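Local coordinates for protein endo-1,4-beta-xylanase 1 (PDB 1XYN) that catalyses the endohydrolysis of 1,4-beta-xylosidic linkages in the main chain of xylan, a plant cell wall hemicellulose, releasing xylooligosaccharides and xylose, at residues 43-55 with 132-144. Numbering follows the deposited sequence.
Sequences GSSAPINFGGSFS and RTSGTVTVQNHFN
Ile48 and Phe50 form antiparallel hydrogen-bonded pairs with Val137 and Gly135, the axes of strands 48-51 and 135-137 coming within 4.7 Å with 150° between their N-to-C directions. Of the four backbone bonds, Gly135 N to Phe50 O is the straightest, nearly linear at the hydrogen. Between these pairs, Asn49 and Thr136 make a non-hydrogen-bonded pair whose side chains lie alongside each other, pointing the same way; Thr136 OG1 donates to Asn49 OD1 over 3.2 Å, arriving from above the carbonyl plane. Thr136 CG2 meets Pro47 CB.

In the family 11 beta-sandwich, strand 135-137 is, within this chain, an outermost strand of the five-stranded antiparallel sheet, and strand 168-177 flanks strand 48-56 on its other side. The ring of Phe50 carries the largest share of the contact, on the face that Ile48 and Val137 also line. Its CG sits between the backbone N and the carbonyl carbon (chi1 67°), which folds the ring back over the neighbouring strand until Gly135 N stands 3.5 Å above its centre. Gly135 suits this place: its backbone angles call for glycine, and a CB would clash with Arg132 NH1. Arg132 reaches the ring edge through NE, 3.6 Å from Phe50 CZ, with guanidinium and ring planes 77° apart. Arg132 NH2 also donates to Thr136 O, and NE forms a salt bridge with Glu80. Val137 CG2 touches Phe50 CE1 at 3.6 Å. With an alanine here in place of Phe50 the ring is gone, and Gly135, Val137 CG2 and the Arg132 guanidinium would probably be left facing a gap, Arg132 losing the edge its NE lies against.

Beyond Val137 the chain makes an inverse gamma turn centred on Thr138 and enters helix 139-148. There Val139 CG2 packs against Ser44 O and Ser45 O, while a water donates to Ser45 O and accepts from Gln140 N, its oxygen 2.9 Å from that nitrogen.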
loop_
_atom_site.group_PDB
_atom_site.type_symbol
_atom_site.label_atom_id
_atom_site.label_comp_id
_atom_site.label_asym_id
_atom_site.label_seq_id
_atom_site.Cartn_x
_atom_site.Cartn_y
_atom_site.Cartn_z
ATOM N N GLY A 43 13.510 9.794 16.644
ATOM C CA GLY A 43 13.384 11.218 16.397
ATOM C C GLY A 43 13.303 12.071 17.645
ATOM O O GLY A 43 12.930 11.592 18.717
ATOM N N SER A 44 13.639 13.346 17.502
ATOM C CA SER A 44 13.601 14.263 18.632
ATOM C C SER A 44 12.985 15.608 18.239
ATOM O O SER A 44 12.353 15.737 17.187
ATOM C CB SER A 44 15.014 14.470 19.192
ATOM O OG SER A 44 15.830 15.200 18.288
ATOM N N SER A 45 13.180 16.602 19.098
ATOM C CA SER A 45 12.664 17.946 18.883
ATOM C C SER A 45 13.704 18.846 18.228
ATOM O O SER A 45 13.440 20.012 17.961
ATOM C CB SER A 45 12.252 18.550 20.220
ATOM O OG SER A 45 11.247 17.761 20.833
ATOM N N ALA A 46 14.877 18.298 17.957
ATOM C CA ALA A 46 15.958 19.063 17.351
ATOM C C ALA A 46 15.646 19.533 15.943
ATOM O O ALA A 46 15.188 18.756 15.114
ATOM C CB ALA A 46 17.237 18.247 17.360
ATOM N N PRO A 47 15.820 20.837 15.683
ATOM C CA PRO A 47 15.567 21.424 14.364
ATOM C C PRO A 47 16.444 20.741 13.314
ATOM O O PRO A 47 17.675 20.724 13.426
ATOM C CB PRO A 47 15.965 22.883 14.566
ATOM C CG PRO A 47 15.553 23.126 15.987
ATOM C CD PRO A 47 16.065 21.888 16.686
ATOM N N ILE A 48 15.797 20.177 12.298
ATOM C CA ILE A 48 16.484 19.471 11.230
ATOM C C ILE A 48 16.877 20.337 10.033
ATOM O O ILE A 48 16.040 21.017 9.437
ATOM C CB ILE A 48 15.639 18.283 10.745
ATOM C CG1 ILE A 48 15.362 17.329 11.905
ATOM C CG2 ILE A 48 16.357 17.546 9.628
ATOM C CD1 ILE A 48 14.427 16.184 11.530
ATOM N N ASN A 49 18.160 20.282 9.684
ATOM C CA ASN A 49 18.715 21.026 8.559
ATOM C C ASN A 49 18.807 20.128 7.333
ATOM O O ASN A 49 19.184 18.955 7.437
ATOM C CB ASN A 49 20.117 21.529 8.900
ATOM C CG ASN A 49 20.164 22.281 10.216
ATOM O OD1 ASN A 49 20.097 23.513 10.240
ATOM N ND2 ASN A 49 20.289 21.544 11.323
ATOM N N PHE A 50 18.438 20.679 6.180
ATOM C CA PHE A 50 18.486 19.960 4.910
ATOM C C PHE A 50 18.911 20.962 3.841
ATOM O O PHE A 50 18.777 22.170 4.021
ATOM C CB PHE A 50 17.118 19.352 4.567
ATOM C CG PHE A 50 16.048 20.376 4.273
ATOM C CD1 PHE A 50 15.408 21.057 5.311
ATOM C CD2 PHE A 50 15.698 20.674 2.956
ATOM C CE1 PHE A 50 14.442 22.021 5.043
ATOM C CE2 PHE A 50 14.733 21.637 2.674
ATOM C CZ PHE A 50 14.104 22.313 3.723
ATOM N N GLY A 51 19.452 20.474 2.737
ATOM C CA GLY A 51 19.878 21.379 1.691
ATOM C C GLY A 51 20.398 20.625 0.492
ATOM O O GLY A 51 20.843 19.488 0.608
ATOM N N GLY A 52 20.334 21.247 -0.669
ATOM C CA GLY A 52 20.814 20.581 -1.857
ATOM C C GLY A 52 19.874 20.804 -3.010
ATOM O O GLY A 52 19.276 21.871 -3.139
ATOM N N SER A 53 19.744 19.795 -3.856
ATOM C CA SER A 53 18.873 19.905 -5.003
ATOM C C SER A 53 17.779 18.851 -4.925
ATOM O O SER A 53 17.869 17.900 -4.152
ATOM C CB SER A 53 19.679 19.774 -6.302
ATOM O OG SER A 53 20.106 18.442 -6.535
ATOM N N PHE A 54 16.732 19.052 -5.716
ATOM C CA PHE A 54 15.601 18.143 -5.765
ATOM C C PHE A 54 14.827 18.509 -7.017
ATOM O O PHE A 54 14.097 19.507 -7.046
ATOM C CB PHE A 54 14.734 18.312 -4.518
ATOM C CG PHE A 54 13.492 17.470 -4.522
ATOM C CD1 PHE A 54 13.566 16.100 -4.338
ATOM C CD2 PHE A 54 12.243 18.056 -4.700
ATOM C CE1 PHE A 54 12.412 15.326 -4.331
ATOM C CE2 PHE A 54 11.091 17.294 -4.692
ATOM C CZ PHE A 54 11.175 15.924 -4.506
ATOM N N SER A 55 15.057 17.739 -8.073
ATOM C CA SER A 55 14.411 17.964 -9.358
ATOM C C SER A 55 13.446 16.827 -9.689
ATOM O O SER A 55 13.754 15.656 -9.474
ATOM C CB SER A 55 15.475 18.091 -10.445
ATOM O OG SER A 55 14.892 18.397 -11.696
ATOM N N ARG A 132 10.608 24.758 -0.931
ATOM C CA ARG A 132 12.043 25.037 -0.895
ATOM C C ARG A 132 12.814 23.720 -0.879
ATOM O O ARG A 132 12.250 22.656 -0.620
ATOM C CB ARG A 132 12.435 25.893 0.330
ATOM C CG ARG A 132 12.052 25.282 1.669
ATOM C CD ARG A 132 12.557 26.084 2.876
ATOM N NE ARG A 132 12.190 25.390 4.109
ATOM C CZ ARG A 132 12.493 25.784 5.343
ATOM N NH1 ARG A 132 13.193 26.889 5.547
ATOM N NH2 ARG A 132 12.069 25.077 6.380
ATOM N N THR A 133 14.105 23.807 -1.180
ATOM C CA THR A 133 14.978 22.648 -1.204
ATOM C C THR A 133 16.145 22.807 -0.230
ATOM O O THR A 133 17.025 21.949 -0.167
ATOM C CB THR A 133 15.537 22.411 -2.621
ATOM O OG1 THR A 133 16.048 23.643 -3.150
ATOM C CG2 THR A 133 14.452 21.879 -3.535
ATOM N N SER A 134 16.126 23.890 0.548
ATOM C CA SER A 134 17.183 24.191 1.525
ATOM C C SER A 134 16.572 24.889 2.739
ATOM O O SER A 134 15.763 25.808 2.581
ATOM C CB SER A 134 18.220 25.140 0.907
ATOM O OG SER A 134 18.608 24.731 -0.395
ATOM N N GLY A 135 16.951 24.470 3.943
ATOM C CA GLY A 135 16.420 25.121 5.128
ATOM C C GLY A 135 16.507 24.346 6.425
ATOM O O GLY A 135 17.230 23.355 6.534
ATOM N N THR A 136 15.803 24.851 7.432
ATOM C CA THR A 136 15.743 24.232 8.750
ATOM C C THR A 136 14.275 24.018 9.030
ATOM O O THR A 136 13.445 24.848 8.661
ATOM C CB THR A 136 16.286 25.160 9.849
ATOM O OG1 THR A 136 17.646 25.493 9.566
ATOM C CG2 THR A 136 16.197 24.487 11.219
ATOM N N VAL A 137 13.961 22.902 9.671
ATOM C CA VAL A 137 12.591 22.562 10.009
ATOM C C VAL A 137 12.486 22.376 11.521
ATOM O O VAL A 137 12.949 21.368 12.061
ATOM C CB VAL A 137 12.149 21.249 9.294
ATOM C CG1 VAL A 137 10.756 20.818 9.745
ATOM C CG2 VAL A 137 12.169 21.438 7.805
ATOM N N THR A 138 11.934 23.378 12.202
ATOM C CA THR A 138 11.740 23.322 13.650
ATOM C C THR A 138 10.568 22.358 13.887
ATOM O O THR A 138 9.406 22.765 13.931
ATOM C CB THR A 138 11.419 24.731 14.228
ATOM O OG1 THR A 138 12.388 25.674 13.758
ATOM C CG2 THR A 138 11.476 24.717 15.736
ATOM N N VAL A 139 10.882 21.072 14.008
ATOM C CA VAL A 139 9.869 20.039 14.198
ATOM C C VAL A 139 8.867 20.211 15.343
ATOM O O VAL A 139 7.723 19.759 15.230
ATOM C CB VAL A 139 10.506 18.627 14.270
ATOM C CG1 VAL A 139 11.090 18.251 12.918
ATOM C CG2 VAL A 139 11.581 18.583 15.331
ATOM N N GLN A 140 9.277 20.856 16.436
ATOM C CA GLN A 140 8.370 21.054 17.573
ATOM C C GLN A 140 7.171 21.918 17.205
ATOM O O GLN A 140 6.064 21.658 17.656
ATOM C CB GLN A 140 9.083 21.661 18.782
ATOM C CG GLN A 140 9.555 20.642 19.809
ATOM C CD GLN A 140 8.451 19.746 20.354
ATOM O OE1 GLN A 140 7.563 20.192 21.076
ATOM N NE2 GLN A 140 8.531 18.459 20.039
ATOM N N ASN A 141 7.392 22.941 16.388
ATOM C CA ASN A 141 6.304 23.810 15.959
ATOM C C ASN A 141 5.202 23.002 15.268
ATOM O O ASN A 141 4.019 23.319 15.396
ATOM C CB ASN A 141 6.828 24.899 15.021
ATOM C CG ASN A 141 7.727 25.913 15.737
ATOM O OD1 ASN A 141 7.819 25.928 16.967
ATOM N ND2 ASN A 141 8.378 26.772 14.964
ATOM N N HIS A 142 5.592 21.956 14.547
ATOM C CA HIS A 142 4.629 21.105 13.864
ATOM C C HIS A 142 3.957 20.163 14.840
ATOM O O HIS A 142 2.754 19.958 14.767
ATOM C CB HIS A 142 5.290 20.337 12.721
ATOM C CG HIS A 142 5.749 21.224 11.608
ATOM N ND1 HIS A 142 4.918 21.620 10.584
ATOM C CD2 HIS A 142 6.923 21.871 11.407
ATOM C CE1 HIS A 142 5.554 22.476 9.805
ATOM N NE2 HIS A 142 6.772 22.646 10.284
ATOM N N PHE A 143 4.718 19.624 15.782
ATOM C CA PHE A 143 4.146 18.720 16.771
ATOM C C PHE A 143 3.149 19.469 17.675
ATOM O O PHE A 143 2.127 18.908 18.084
ATOM C CB PHE A 143 5.255 18.087 17.616
ATOM C CG PHE A 143 6.252 17.282 16.823
ATOM C CD1 PHE A 143 5.868 16.607 15.667
ATOM C CD2 PHE A 143 7.575 17.190 17.241
ATOM C CE1 PHE A 143 6.782 15.853 14.942
ATOM C CE2 PHE A 143 8.497 16.438 16.522
ATOM C CZ PHE A 143 8.098 15.768 15.372
ATOM N N ASN A 144 3.459 20.726 17.998
ATOM C CA ASN A 144 2.583 21.543 18.834
ATOM C C ASN A 144 1.294 21.846 18.070
ATOM O O ASN A 144 0.198 21.624 18.584
ATOM C CB ASN A 144 3.269 22.857 19.244
ATOM C CG ASN A 144 4.357 22.660 20.303
ATOM O OD1 ASN A 144 4.548 21.564 20.826
ATOM N ND2 ASN A 144 5.066 23.729 20.619
HETATM O O HOH W 1 11.858 22.059 17.082
#